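Leucine aminopeptidase (Legionella pneumophila, PDB 5GNE) probably acts as a zinc-dependent aminopeptidase that removes residues from the amino-terminal end of peptides. Local coordinates at residues 57-62 and 240-245; 248-253 and 322-327; 262-267 and 315-320; 280-285 and 328-333. All coordinates share one frame; numbering follows the deposited sequence.

Contact 1: 57-62 and 240-245; sequences NYLNAE and RGLIGS
The phenol ring of Tyr58 lies flat over the backbone at Gly241, whose CA sits 3.8 Å from the ring centroid and 18° off the ring normal, a CH-pi contact displaced toward the rim. A chi1 of 69° sets CG of Tyr58 between its backbone N and carbonyl carbon, folding the ring back over the turn and carrying OH to within 3.3 Å of Arg240 C. Tyr58 O also comes 3.1 Å from Gly241 CA, so that Gly241, whose phi is positive, has both the ring and the carbonyl oxygen of Tyr58 packed against its CA. Just beyond, Asn60 N donates to Gly241 O over 2.9 Å in a nearly straight bond (179°) that meets a lone pair in the carbonyl plane.

The remaining side chains flank this centre. Asn60 and Ile243 run alongside each other, the methyl CD1 of Ile243 resting 4.0 Å from Asn60 ND2, while Asn60 OD1 accepts from Glu62 N and caps the following helix. Leu59 and Leu242 meet at about a right angle through their CD1 methyls, 4.1 Å apart. Asn57 ND2 brushes Leu242 CD2 but gives its hydrogen bond to Ala314 O.

Arg240 to Ile243 form a type I' beta turn leading into helix 243-254, directly after the zinc ligand Glu239. The contact thus seats strand 59-60, at the border of the amino-terminal antiparallel sheet, beside the dinuclear zinc centre of an M28 peptidase.

Contact 2: 248-253 and 322-327; sequences VVQDFL and TNEGFK
Residues 248-253 of helix 243-254 face the point where helix 318-323 ends in a Schellman motif, with Gly325 as its positive-phi C-prime residue, and the nearest CA atoms, those of Val249 and Glu324, are 7.8 Å apart. Side chains fill the interval. Val249 and Leu253, one turn apart, offer their methyls to the Phe326 ring: Val249 CG1 lies 3.8 Å from Phe326 CE2, and Leu253 CD2 is 3.7 Å from Phe326 CZ. Both aliphatic chains run antiparallel to the phenylalanine side chain.

Glu324 packs on the same two residues. Val249 CG1 serves both partners, touching Glu324 CG at 3.6 Å as well, whereas Leu253 divides its methyls between them, its CD1 lying 3.5 Å from the carboxylate carbon CD of Glu324. The glutamate bends at chi2 (-71°), which turns its carboxylate toward Gln250; that residue, bent likewise, returns its amide to the interface. There Gln250 NE2 donates to Glu324 OE2 over a short 2.6 Å, in a bent bond (132°). The oxygen lies in the amide plane, yet the donor approaches from 40° above the carboxylate plane.

Trp321 extends the apolar side, meeting Phe326 and Phe252 in edge-to-face stacks. The chemistry is therefore divided: a hydrophobic seam secures the two elements, while near the surface the glutamate is met by a neutral amide, which may steady its carboxylate without cancelling its charge.

Contact 3: 262-267 and 315-320; sequences VMQLDQ and CSDHVN. With ZN (zinc ion), chain D.
Two groups grip Ser316 OG: it donates to Asp266 OD2 across a short 2.5 Å and accepts from Gln264 NE2 at 3.0 Å. The aspartate receives the hydroxyl on the anti lone pair of OD2, the one turned away from its other oxygen. The Asp266 carboxylate holds the zinc unevenly, OD1 at 2.0 Å and OD2 at 2.5 Å. Ser316 is a second-shell residue that helps to fix the rotation of this first-shell carboxylate.

Gln264 is in turn the residue that steadies the serine. Its chain leaves the strand with CG anti to the backbone N (chi1 173°) and then bends at chi2, bringing the amide across the gap, where NE2 also donates to Asp317 OD2 at 3.1 Å. Neither bond is straight, and both acceptors lie nearly 30° off the amide plane. The planes of the amide and the Asp317 carboxylate are nearly perpendicular (77°); the other carboxylate oxygen, Asp317 OD1, is hydrogen-bonded by Ser245. Farther from the metal the contact turns apolar, Gln264 CB resting 3.9 Å from His318 CB.

His191 and Asp204 complete the protein ligands of this zinc. Strand 259-264 runs between strands 185-191 and 328-332 in the mixed sheet and leads on to Asp266; the loop 315-317, tied down by the Cys311-Cys315 disulfide, crosses beside it and leads into helix 318-323, which packs against helix 243-254 and on Thr328 of the neighbouring strand.

Contact 4: 280-285 and 328-333; sequences WLLKDY and TTYPSA
Trp280 and Ser332 form the tight end of this antiparallel contact, a hydrogen-bonded pair in which Ser332 N reaches Trp280 O at 2.6 Å and Trp280 N returns a bond to Ser332 O at 3.1 Å. The indole lies with its edge to the opposing backbone, its CZ3 atom 3.1 Å from Ala333 O.

Next comes the non-hydrogen-bonded pair Leu281 and Pro331, whose side chains share one side of the sheet, Leu281 CD2 touching Pro331 CB at 3.9 Å. Leu282 then leans over the ring of Tyr330: its CD1 stands 3.8 Å from the ring centroid, 20° off the normal, a CH-pi contact, while Leu282 CD2 packs 3.4 Å from Tyr330 CD2. With CG of Tyr330 anti to its backbone N (chi1 179°), the ring extends so that CD1 of Leu282 lies over its face and CD2 of Leu282 meets its rim, and the tyrosine OH is hydrogen-bonded to Asp266 O.

Beyond this the ladder slackens. Leu282 N makes just a weak bond to Tyr330 O, and a water takes over the next rung, accepting from Tyr330 N at 2.8 Å and donating to Leu282 O. Farther along, the chains have parted, and Tyr285 O merely touches the Thr328 methyl CG2.

Strands 279-282 and 328-332 are neighbours in the mixed eight-stranded sheet of this M28 peptidase, with helix 288-302 against Leu281; through Tyr330 the pairing reaches the backbone of a zinc ligand.

Contacts 1, 3 and 4 are buried, whereas contact 2 lies nearer the surface, where a mainly apolar interface carries a single amide-carboxylate bond. Contact 3, close to the centre of the chain, is the most polar and the one that includes a metal ligand; contact 4 relies on strand pairing, and contact 1 on a glycine packed against a tyrosine ring face. Helix 243-254 serves contacts 1 and 2, and helix 318-323 serves contacts 2 and 3. Contacts 3 and 4 meet in adjacent strands, with Val262 O and Thr329 N 2.7 Å apart. Ser245, from 240-245, joins contact 1 to contact 3 through Asp317 and Asn320.

Contact 1: 57-62 and 240-245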
loop_
_atom_site.group_PDB
_atom_site.type_symbol
_atom_site.label_atom_id
_atom_site.label_comp_id
_atom_site.label_asym_id
_atom_site.label_seq_id
_atom_site.Cartn_x
_atom_site.Cartn_y
_atom_site.Cartn_z
ATOM N N ASN A 57 2.450 13.054 -6.979
ATOM C CA ASN A 57 3.124 11.885 -7.493
ATOM C C ASN A 57 2.638 11.606 -8.911
ATOM O O ASN A 57 1.749 12.276 -9.392
ATOM C CB ASN A 57 2.871 10.693 -6.572
ATOM C CG ASN A 57 3.831 9.568 -6.818
ATOM O OD1 ASN A 57 4.929 9.786 -7.323
ATOM N ND2 ASN A 57 3.432 8.357 -6.459
ATOM N N TYR A 58 3.229 10.623 -9.576
ATOM C CA TYR A 58 2.767 10.221 -10.896
ATOM C C TYR A 58 2.278 8.778 -10.915
ATOM O O TYR A 58 2.593 7.988 -10.036
ATOM C CB TYR A 58 3.883 10.381 -11.920
ATOM C CG TYR A 58 5.025 9.412 -11.740
ATOM C CD1 TYR A 58 5.997 9.625 -10.766
ATOM C CD2 TYR A 58 5.176 8.349 -12.589
ATOM C CE1 TYR A 58 7.051 8.769 -10.621
ATOM C CE2 TYR A 58 6.243 7.483 -12.464
ATOM C CZ TYR A 58 7.172 7.695 -11.488
ATOM O OH TYR A 58 8.224 6.818 -11.372
ATOM N N LEU A 59 1.493 8.447 -11.926
ATOM C CA LEU A 59 0.986 7.093 -12.062
ATOM C C LEU A 59 1.622 6.449 -13.283
ATOM O O LEU A 59 1.555 6.995 -14.369
ATOM C CB LEU A 59 -0.530 7.119 -12.206
ATOM C CG LEU A 59 -1.275 5.786 -12.351
ATOM C CD1 LEU A 59 -1.184 4.941 -11.065
ATOM C CD2 LEU A 59 -2.721 6.059 -12.752
ATOM N N ASN A 60 2.265 5.305 -13.129
ATOM C CA ASN A 60 2.735 4.624 -14.315
ATOM C C ASN A 60 1.582 3.888 -14.963
ATOM O O ASN A 60 0.941 3.076 -14.328
ATOM C CB ASN A 60 3.867 3.657 -14.004
ATOM C CG ASN A 60 4.545 3.153 -15.270
ATOM O OD1 ASN A 60 3.879 2.689 -16.192
ATOM N ND2 ASN A 60 5.856 3.271 -15.335
ATOM N N ALA A 61 1.346 4.156 -16.240
ATOM C CA ALA A 61 0.170 3.613 -16.926
ATOM C C ALA A 61 0.360 2.188 -17.402
ATOM O O ALA A 61 -0.628 1.518 -17.713
ATOM C CB ALA A 61 -0.195 4.463 -18.091
ATOM N N GLU A 62 1.605 1.725 -17.470
ATOM C CA GLU A 62 1.871 0.408 -18.046
ATOM C C GLU A 62 0.965 -0.731 -17.561
ATOM O O GLU A 62 0.544 -1.544 -18.364
ATOM C CB GLU A 62 3.336 0.020 -17.849
ATOM C CG GLU A 62 3.716 -1.166 -18.712
ATOM C CD GLU A 62 5.190 -1.523 -18.623
ATOM O OE1 GLU A 62 5.561 -2.443 -17.858
ATOM O OE2 GLU A 62 5.979 -0.898 -19.360
ATOM N N ARG A 240 7.922 4.012 -7.686
ATOM C CA ARG A 240 8.035 4.187 -9.148
ATOM C C ARG A 240 6.653 4.341 -9.779
ATOM O O ARG A 240 6.248 3.543 -10.623
ATOM C CB ARG A 240 8.776 2.984 -9.782
ATOM C CG ARG A 240 10.010 2.544 -8.969
ATOM C CD ARG A 240 11.151 3.577 -9.051
ATOM N NE ARG A 240 12.273 3.141 -8.239
ATOM C CZ ARG A 240 13.530 3.570 -8.340
ATOM N NH1 ARG A 240 13.884 4.450 -9.268
ATOM N NH2 ARG A 240 14.447 3.072 -7.518
ATOM N N GLY A 241 5.914 5.356 -9.356
ATOM C CA GLY A 241 4.580 5.591 -9.875
ATOM C C GLY A 241 3.583 4.475 -9.620
ATOM O O GLY A 241 2.738 4.168 -10.467
ATOM N N LEU A 242 3.713 3.839 -8.463
ATOM C CA LEU A 242 2.753 2.824 -8.009
ATOM C C LEU A 242 2.676 1.614 -8.930
ATOM O O LEU A 242 1.668 0.910 -8.953
ATOM C CB LEU A 242 1.346 3.425 -7.856
ATOM C CG LEU A 242 1.241 4.811 -7.209
ATOM C CD1 LEU A 242 -0.226 5.215 -7.038
ATOM C CD2 LEU A 242 1.994 4.871 -5.912
ATOM N N ILE A 243 3.742 1.340 -9.666
ATOM C CA ILE A 243 3.640 0.313 -10.703
ATOM C C ILE A 243 3.503 -1.115 -10.139
ATOM O O ILE A 243 2.820 -1.940 -10.752
ATOM C CB ILE A 243 4.823 0.392 -11.712
ATOM C CG1 ILE A 243 4.536 -0.503 -12.932
ATOM C CG2 ILE A 243 6.128 0.036 -11.045
ATOM C CD1 ILE A 243 5.623 -0.518 -14.011
ATOM N N GLY A 244 4.096 -1.407 -8.974
ATOM C CA GLY A 244 3.951 -2.742 -8.399
ATOM C C GLY A 244 2.500 -3.149 -8.151
ATOM O O GLY A 244 2.036 -4.188 -8.690
ATOM N N SER A 245 1.763 -2.337 -7.387
ATOM C CA SER A 245 0.350 -2.606 -7.126
ATOM C C SER A 245 -0.492 -2.549 -8.410
ATOM O O SER A 245 -1.543 -3.180 -8.488
ATOM C CB SER A 245 -0.234 -1.616 -6.108
ATOM O OG SER A 245 0.093 -0.283 -6.430
#

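Contact 2: 248-253 and 322-327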
loop_
_atom_site.group_PDB
_atom_site.type_symbol
_atom_site.label_atom_id
_atom_site.label_comp_id
_atom_site.label_asym_id
_atom_site.label_seq_id
_atom_site.Cartn_x
_atom_site.Cartn_y
_atom_site.Cartn_z
ATOM N N VAL A 248 -0.224 -5.969 -9.535
ATOM C CA VAL A 248 -0.981 -6.823 -8.626
ATOM C C VAL A 248 -2.503 -6.709 -8.868
ATOM O O VAL A 248 -3.216 -7.724 -8.875
ATOM C CB VAL A 248 -0.651 -6.523 -7.157
ATOM C CG1 VAL A 248 -1.575 -7.301 -6.246
ATOM C CG2 VAL A 248 0.792 -6.890 -6.863
ATOM N N VAL A 249 -3.015 -5.495 -9.020
ATOM C CA VAL A 249 -4.446 -5.330 -9.239
ATOM C C VAL A 249 -4.875 -5.978 -10.560
ATOM O O VAL A 249 -5.909 -6.667 -10.639
ATOM C CB VAL A 249 -4.863 -3.844 -9.226
ATOM C CG1 VAL A 249 -6.328 -3.740 -9.514
ATOM C CG2 VAL A 249 -4.584 -3.264 -7.845
ATOM N N GLN A 250 -4.056 -5.792 -11.584
ATOM C CA GLN A 250 -4.282 -6.451 -12.857
ATOM C C GLN A 250 -4.281 -7.984 -12.672
ATOM O O GLN A 250 -5.109 -8.682 -13.274
ATOM C CB GLN A 250 -3.232 -6.007 -13.885
ATOM C CG GLN A 250 -3.352 -4.525 -14.232
ATOM C CD GLN A 250 -4.716 -4.152 -14.820
ATOM O OE1 GLN A 250 -5.161 -4.741 -15.811
ATOM N NE2 GLN A 250 -5.380 -3.168 -14.213
ATOM N N ASP A 251 -3.379 -8.499 -11.842
ATOM C CA ASP A 251 -3.331 -9.943 -11.600
ATOM C C ASP A 251 -4.608 -10.443 -10.910
ATOM O O ASP A 251 -5.142 -11.501 -11.273
ATOM C CB ASP A 251 -2.103 -10.300 -10.764
ATOM C CG ASP A 251 -1.895 -11.800 -10.640
ATOM O OD1 ASP A 251 -1.416 -12.394 -11.632
ATOM O OD2 ASP A 251 -2.159 -12.381 -9.561
ATOM N N PHE A 252 -5.141 -9.656 -9.975
ATOM C CA PHE A 252 -6.416 -9.986 -9.345
ATOM C C PHE A 252 -7.571 -9.941 -10.369
ATOM O O PHE A 252 -8.535 -10.706 -10.292
ATOM C CB PHE A 252 -6.724 -8.999 -8.216
ATOM C CG PHE A 252 -6.190 -9.419 -6.873
ATOM C CD1 PHE A 252 -4.826 -9.381 -6.617
ATOM C CD2 PHE A 252 -7.048 -9.865 -5.875
ATOM C CE1 PHE A 252 -4.327 -9.772 -5.379
ATOM C CE2 PHE A 252 -6.551 -10.268 -4.637
ATOM C CZ PHE A 252 -5.185 -10.220 -4.393
ATOM N N LEU A 253 -7.482 -9.010 -11.313
ATOM C CA LEU A 253 -8.527 -8.854 -12.309
ATOM C C LEU A 253 -8.511 -10.025 -13.282
ATOM O O LEU A 253 -9.556 -10.595 -13.598
ATOM C CB LEU A 253 -8.362 -7.531 -13.060
ATOM C CG LEU A 253 -8.844 -6.277 -12.318
ATOM C CD1 LEU A 253 -8.536 -5.009 -13.110
ATOM C CD2 LEU A 253 -10.334 -6.382 -12.041
ATOM N N THR A 322 -8.799 1.553 -6.298
ATOM C CA THR A 322 -10.010 2.301 -6.543
ATOM C C THR A 322 -10.162 2.586 -8.046
ATOM O O THR A 322 -11.271 2.607 -8.545
ATOM C CB THR A 322 -10.112 3.597 -5.719
ATOM O OG1 THR A 322 -9.629 4.721 -6.457
ATOM C CG2 THR A 322 -9.356 3.463 -4.455
ATOM N N ASN A 323 -9.062 2.784 -8.767
ATOM C CA ASN A 323 -9.167 2.961 -10.219
ATOM C C ASN A 323 -9.816 1.785 -10.919
ATOM O O ASN A 323 -10.375 1.959 -11.994
ATOM C CB ASN A 323 -7.791 3.176 -10.857
ATOM C CG ASN A 323 -7.313 4.586 -10.711
ATOM O OD1 ASN A 323 -8.092 5.442 -10.390
ATOM N ND2 ASN A 323 -6.036 4.832 -10.948
ATOM N N GLU A 324 -9.788 0.609 -10.299
ATOM C CA GLU A 324 -10.345 -0.581 -10.936
ATOM C C GLU A 324 -11.635 -1.035 -10.288
ATOM O O GLU A 324 -12.053 -2.186 -10.456
ATOM C CB GLU A 324 -9.330 -1.733 -10.911
ATOM C CG GLU A 324 -8.110 -1.493 -11.767
ATOM C CD GLU A 324 -8.394 -1.562 -13.275
ATOM O OE1 GLU A 324 -9.568 -1.625 -13.685
ATOM O OE2 GLU A 324 -7.420 -1.574 -14.057
ATOM N N GLY A 325 -12.276 -0.126 -9.558
ATOM C CA GLY A 325 -13.572 -0.401 -8.958
ATOM C C GLY A 325 -13.563 -1.144 -7.633
ATOM O O GLY A 325 -14.603 -1.586 -7.178
ATOM N N PHE A 326 -12.406 -1.289 -6.999
ATOM C CA PHE A 326 -12.378 -1.931 -5.694
ATOM C C PHE A 326 -12.502 -0.955 -4.548
ATOM O O PHE A 326 -12.013 0.163 -4.641
ATOM C CB PHE A 326 -11.105 -2.725 -5.523
ATOM C CG PHE A 326 -10.934 -3.814 -6.536
ATOM C CD1 PHE A 326 -11.518 -5.042 -6.350
ATOM C CD2 PHE A 326 -10.142 -3.616 -7.638
ATOM C CE1 PHE A 326 -11.319 -6.053 -7.254
ATOM C CE2 PHE A 326 -9.935 -4.624 -8.551
ATOM C CZ PHE A 326 -10.534 -5.851 -8.361
ATOM N N LYS A 327 -13.175 -1.372 -3.477
ATOM C CA LYS A 327 -13.350 -0.535 -2.288
ATOM C C LYS A 327 -12.112 -0.517 -1.413
ATOM O O LYS A 327 -11.524 -1.533 -1.095
ATOM C CB LYS A 327 -14.558 -0.988 -1.485
ATOM C CG LYS A 327 -15.876 -0.709 -2.207
ATOM C CD LYS A 327 -17.049 -1.262 -1.429
ATOM C CE LYS A 327 -18.370 -0.885 -2.044
ATOM N NZ LYS A 327 -19.453 -1.147 -1.067
#

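Contact 3: 262-267 and 315-320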
loop_
_atom_site.group_PDB
_atom_site.type_symbol
_atom_site.label_atom_id
_atom_site.label_comp_id
_atom_site.label_asym_id
_atom_site.label_seq_id
_atom_site.Cartn_x
_atom_site.Cartn_y
_atom_site.Cartn_z
ATOM N N VAL A 262 -10.255 -3.430 0.719
ATOM C CA VAL A 262 -8.820 -3.259 0.649
ATOM C C VAL A 262 -8.356 -2.195 1.661
ATOM O O VAL A 262 -8.891 -1.073 1.717
ATOM C CB VAL A 262 -8.379 -2.862 -0.791
ATOM C CG1 VAL A 262 -6.846 -2.704 -0.859
ATOM C CG2 VAL A 262 -8.850 -3.902 -1.807
ATOM N N MET A 263 -7.368 -2.578 2.468
ATOM C CA MET A 263 -6.667 -1.678 3.389
ATOM C C MET A 263 -5.250 -1.430 2.931
ATOM O O MET A 263 -4.524 -2.363 2.618
ATOM C CB MET A 263 -6.606 -2.257 4.782
ATOM C CG MET A 263 -5.848 -1.359 5.830
ATOM S SD MET A 263 -5.975 -1.983 7.468
ATOM C CE MET A 263 -7.476 -1.258 7.899
ATOM N N GLN A 264 -4.870 -0.155 2.884
ATOM C CA GLN A 264 -3.507 0.230 2.546
ATOM C C GLN A 264 -2.807 0.774 3.752
ATOM O O GLN A 264 -3.306 1.695 4.430
ATOM C CB GLN A 264 -3.485 1.260 1.426
ATOM C CG GLN A 264 -2.128 1.837 1.127
ATOM C CD GLN A 264 -1.160 0.894 0.450
ATOM O OE1 GLN A 264 -1.458 -0.278 0.215
ATOM N NE2 GLN A 264 0.038 1.420 0.125
ATOM N N LEU A 265 -1.637 0.213 4.009
ATOM C CA LEU A 265 -0.797 0.635 5.105
ATOM C C LEU A 265 0.451 1.275 4.544
ATOM O O LEU A 265 1.398 0.584 4.182
ATOM C CB LEU A 265 -0.447 -0.565 5.977
ATOM C CG LEU A 265 -1.668 -1.183 6.679
ATOM C CD1 LEU A 265 -1.348 -2.565 7.213
ATOM C CD2 LEU A 265 -2.143 -0.267 7.831
ATOM N N ASP A 266 0.460 2.595 4.480
ATOM C CA ASP A 266 1.625 3.316 4.032
ATOM C C ASP A 266 1.955 4.390 5.088
ATOM O O ASP A 266 1.234 5.377 5.231
ATOM C CB ASP A 266 1.331 3.885 2.645
ATOM C CG ASP A 266 2.558 4.318 1.909
ATOM O OD1 ASP A 266 3.664 4.272 2.487
ATOM O OD2 ASP A 266 2.410 4.673 0.720
ATOM N N GLN A 267 3.096 4.215 5.758
ATOM C CA GLN A 267 3.497 5.007 6.941
ATOM C C GLN A 267 2.552 4.829 8.115
ATOM O O GLN A 267 1.566 5.558 8.257
ATOM C CB GLN A 267 3.630 6.479 6.610
ATOM C CG GLN A 267 4.744 6.716 5.650
ATOM C CD GLN A 267 4.621 8.046 4.975
ATOM O OE1 GLN A 267 4.608 9.084 5.632
ATOM N NE2 GLN A 267 4.532 8.029 3.658
ATOM N N CYS A 315 -1.333 9.020 -4.839
ATOM C CA CYS A 315 -0.825 9.076 -3.496
ATOM C C CYS A 315 -0.150 7.782 -3.047
ATOM O O CYS A 315 0.981 7.791 -2.529
ATOM C CB CYS A 315 -1.988 9.410 -2.587
ATOM S SG CYS A 315 -1.515 9.335 -0.753
ATOM N N SER A 316 -0.832 6.661 -3.256
ATOM C CA SER A 316 -0.292 5.403 -2.790
ATOM C C SER A 316 -1.049 4.256 -3.427
ATOM O O SER A 316 -1.975 4.490 -4.210
ATOM C CB SER A 316 -0.366 5.329 -1.263
ATOM O OG SER A 316 0.412 4.250 -0.781
ATOM N N ASP A 317 -0.696 3.023 -3.071
ATOM C CA ASP A 317 -1.161 1.867 -3.840
ATOM C C ASP A 317 -2.680 1.714 -3.880
ATOM O O ASP A 317 -3.210 1.129 -4.821
ATOM C CB ASP A 317 -0.510 0.594 -3.302
ATOM C CG ASP A 317 1.007 0.651 -3.409
ATOM O OD1 ASP A 317 1.489 0.733 -4.552
ATOM O OD2 ASP A 317 1.716 0.620 -2.362
ATOM N N HIS A 318 -3.370 2.229 -2.859
ATOM C CA HIS A 318 -4.825 2.177 -2.817
ATOM C C HIS A 318 -5.443 2.720 -4.107
ATOM O O HIS A 318 -6.455 2.199 -4.577
ATOM C CB HIS A 318 -5.359 2.939 -1.597
ATOM C CG HIS A 318 -5.086 4.405 -1.628
ATOM N ND1 HIS A 318 -3.810 4.925 -1.561
ATOM C CD2 HIS A 318 -5.921 5.466 -1.732
ATOM C CE1 HIS A 318 -3.868 6.245 -1.620
ATOM N NE2 HIS A 318 -5.138 6.597 -1.724
ATOM N N VAL A 319 -4.779 3.705 -4.697
ATOM C CA VAL A 319 -5.197 4.331 -5.956
ATOM C C VAL A 319 -5.390 3.319 -7.083
ATOM O O VAL A 319 -6.340 3.425 -7.859
ATOM C CB VAL A 319 -4.184 5.434 -6.359
ATOM C CG1 VAL A 319 -4.314 5.837 -7.813
ATOM C CG2 VAL A 319 -4.382 6.651 -5.450
ATOM N N ASN A 320 -4.498 2.351 -7.203
ATOM C CA ASN A 320 -4.683 1.321 -8.224
ATOM C C ASN A 320 -5.932 0.459 -7.982
ATOM O O ASN A 320 -6.642 0.080 -8.925
ATOM C CB ASN A 320 -3.438 0.474 -8.342
ATOM C CG ASN A 320 -2.327 1.200 -9.085
ATOM O OD1 ASN A 320 -2.567 1.807 -10.124
ATOM N ND2 ASN A 320 -1.112 1.177 -8.533
HETATM ZN ZN ZN D . 4.850 5.047 1.092
#

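Contact 4: 280-285 and 328-333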
loop_
_atom_site.group_PDB
_atom_site.type_symbol
_atom_site.label_atom_id
_atom_site.label_comp_id
_atom_site.label_asym_id
_atom_site.label_seq_id
_atom_site.Cartn_x
_atom_site.Cartn_y
_atom_site.Cartn_z
ATOM N N TRP A 280 -5.159 9.099 11.343
ATOM C CA TRP A 280 -5.837 9.862 10.298
ATOM C C TRP A 280 -6.296 8.964 9.147
ATOM O O TRP A 280 -5.542 8.126 8.657
ATOM C CB TRP A 280 -4.903 10.964 9.770
ATOM C CG TRP A 280 -4.730 12.118 10.721
ATOM C CD1 TRP A 280 -5.519 13.214 10.816
ATOM C CD2 TRP A 280 -3.730 12.247 11.749
ATOM N NE1 TRP A 280 -5.057 14.045 11.817
ATOM C CE2 TRP A 280 -3.972 13.464 12.412
ATOM C CE3 TRP A 280 -2.661 11.452 12.167
ATOM C CZ2 TRP A 280 -3.167 13.918 13.464
ATOM C CZ3 TRP A 280 -1.866 11.900 13.222
ATOM C CH2 TRP A 280 -2.124 13.120 13.853
ATOM N N LEU A 281 -7.537 9.167 8.717
ATOM C CA LEU A 281 -8.096 8.460 7.578
ATOM C C LEU A 281 -8.081 9.381 6.384
ATOM O O LEU A 281 -8.313 10.589 6.535
ATOM C CB LEU A 281 -9.530 8.015 7.866
ATOM C CG LEU A 281 -9.690 7.078 9.064
ATOM C CD1 LEU A 281 -11.147 6.717 9.273
ATOM C CD2 LEU A 281 -8.840 5.823 8.875
ATOM N N LEU A 282 -7.861 8.815 5.196
ATOM C CA LEU A 282 -7.795 9.620 3.983
ATOM C C LEU A 282 -9.174 9.735 3.416
ATOM O O LEU A 282 -9.943 8.789 3.513
ATOM C CB LEU A 282 -6.861 8.999 2.964
ATOM C CG LEU A 282 -5.423 9.470 3.155
ATOM C CD1 LEU A 282 -4.695 8.668 4.230
ATOM C CD2 LEU A 282 -4.686 9.442 1.837
ATOM N N LYS A 283 -9.530 10.898 2.876
ATOM C CA LYS A 283 -10.882 11.007 2.348
ATOM C C LYS A 283 -10.985 11.065 0.822
ATOM O O LYS A 283 -12.092 11.021 0.292
ATOM C CB LYS A 283 -11.631 12.203 2.941
ATOM C CG LYS A 283 -10.840 13.245 3.689
ATOM C CD LYS A 283 -11.834 14.314 4.172
ATOM C CE LYS A 283 -11.209 15.388 5.042
ATOM N NZ LYS A 283 -12.136 16.552 5.196
ATOM N N ASP A 284 -9.876 11.189 0.104
ATOM C CA ASP A 284 -9.983 11.086 -1.350
ATOM C C ASP A 284 -9.431 9.754 -1.891
ATOM O O ASP A 284 -8.511 9.155 -1.338
ATOM C CB ASP A 284 -9.347 12.313 -2.040
ATOM C CG ASP A 284 -7.983 12.675 -1.490
ATOM O OD1 ASP A 284 -7.092 11.809 -1.475
ATOM O OD2 ASP A 284 -7.807 13.852 -1.080
ATOM N N TYR A 285 -10.017 9.303 -2.989
ATOM C CA TYR A 285 -9.550 8.110 -3.656
ATOM C C TYR A 285 -9.683 6.866 -2.779
ATOM O O TYR A 285 -8.928 5.916 -2.923
ATOM C CB TYR A 285 -8.107 8.295 -4.131
ATOM C CG TYR A 285 -8.037 8.782 -5.556
ATOM C CD1 TYR A 285 -8.027 7.872 -6.615
ATOM C CD2 TYR A 285 -8.002 10.131 -5.854
ATOM C CE1 TYR A 285 -7.976 8.298 -7.930
ATOM C CE2 TYR A 285 -7.956 10.568 -7.163
ATOM C CZ TYR A 285 -7.942 9.646 -8.194
ATOM O OH TYR A 285 -7.894 10.075 -9.497
ATOM N N THR A 328 -11.772 0.666 -0.962
ATOM C CA THR A 328 -10.465 0.963 -0.449
ATOM C C THR A 328 -10.534 1.818 0.797
ATOM O O THR A 328 -11.344 2.718 0.882
ATOM C CB THR A 328 -9.676 1.662 -1.570
ATOM O OG1 THR A 328 -8.907 0.687 -2.294
ATOM C CG2 THR A 328 -8.783 2.730 -1.072
ATOM N N THR A 329 -9.699 1.514 1.781
ATOM C CA THR A 329 -9.522 2.412 2.921
ATOM C C THR A 329 -8.036 2.547 3.273
ATOM O O THR A 329 -7.259 1.605 3.086
ATOM C CB THR A 329 -10.311 1.930 4.154
ATOM O OG1 THR A 329 -10.147 2.880 5.211
ATOM C CG2 THR A 329 -9.803 0.594 4.646
ATOM N N TYR A 330 -7.640 3.711 3.770
ATOM C CA TYR A 330 -6.225 4.013 4.004
ATOM C C TYR A 330 -5.993 4.776 5.319
ATOM O O TYR A 330 -6.076 6.000 5.354
ATOM C CB TYR A 330 -5.666 4.788 2.787
ATOM C CG TYR A 330 -4.205 5.240 2.829
ATOM C CD1 TYR A 330 -3.292 4.754 3.770
ATOM C CD2 TYR A 330 -3.743 6.160 1.906
ATOM C CE1 TYR A 330 -1.973 5.205 3.790
ATOM C CE2 TYR A 330 -2.434 6.608 1.913
ATOM C CZ TYR A 330 -1.562 6.133 2.855
ATOM O OH TYR A 330 -0.263 6.585 2.824
ATOM N N PRO A 331 -5.734 4.051 6.422
ATOM C CA PRO A 331 -5.350 4.737 7.671
ATOM C C PRO A 331 -3.884 5.201 7.630
ATOM O O PRO A 331 -3.008 4.445 7.187
ATOM C CB PRO A 331 -5.569 3.662 8.742
ATOM C CG PRO A 331 -5.311 2.363 8.014
ATOM C CD PRO A 331 -5.815 2.584 6.593
ATOM N N SER A 332 -3.612 6.415 8.100
ATOM C CA SER A 332 -2.255 6.954 8.055
ATOM C C SER A 332 -1.736 7.548 9.390
ATOM O O SER A 332 -2.482 8.142 10.165
ATOM C CB SER A 332 -2.198 8.006 6.957
ATOM O OG SER A 332 -0.887 8.479 6.789
ATOM N N ALA A 333 -0.432 7.398 9.616
ATOM C CA ALA A 333 0.256 7.904 10.802
ATOM C C ALA A 333 0.199 9.426 10.985
ATOM O O ALA A 333 0.170 9.906 12.114
ATOM C CB ALA A 333 1.723 7.442 10.784
HETATM O O HOH W 1 -9.561 5.765 4.126
#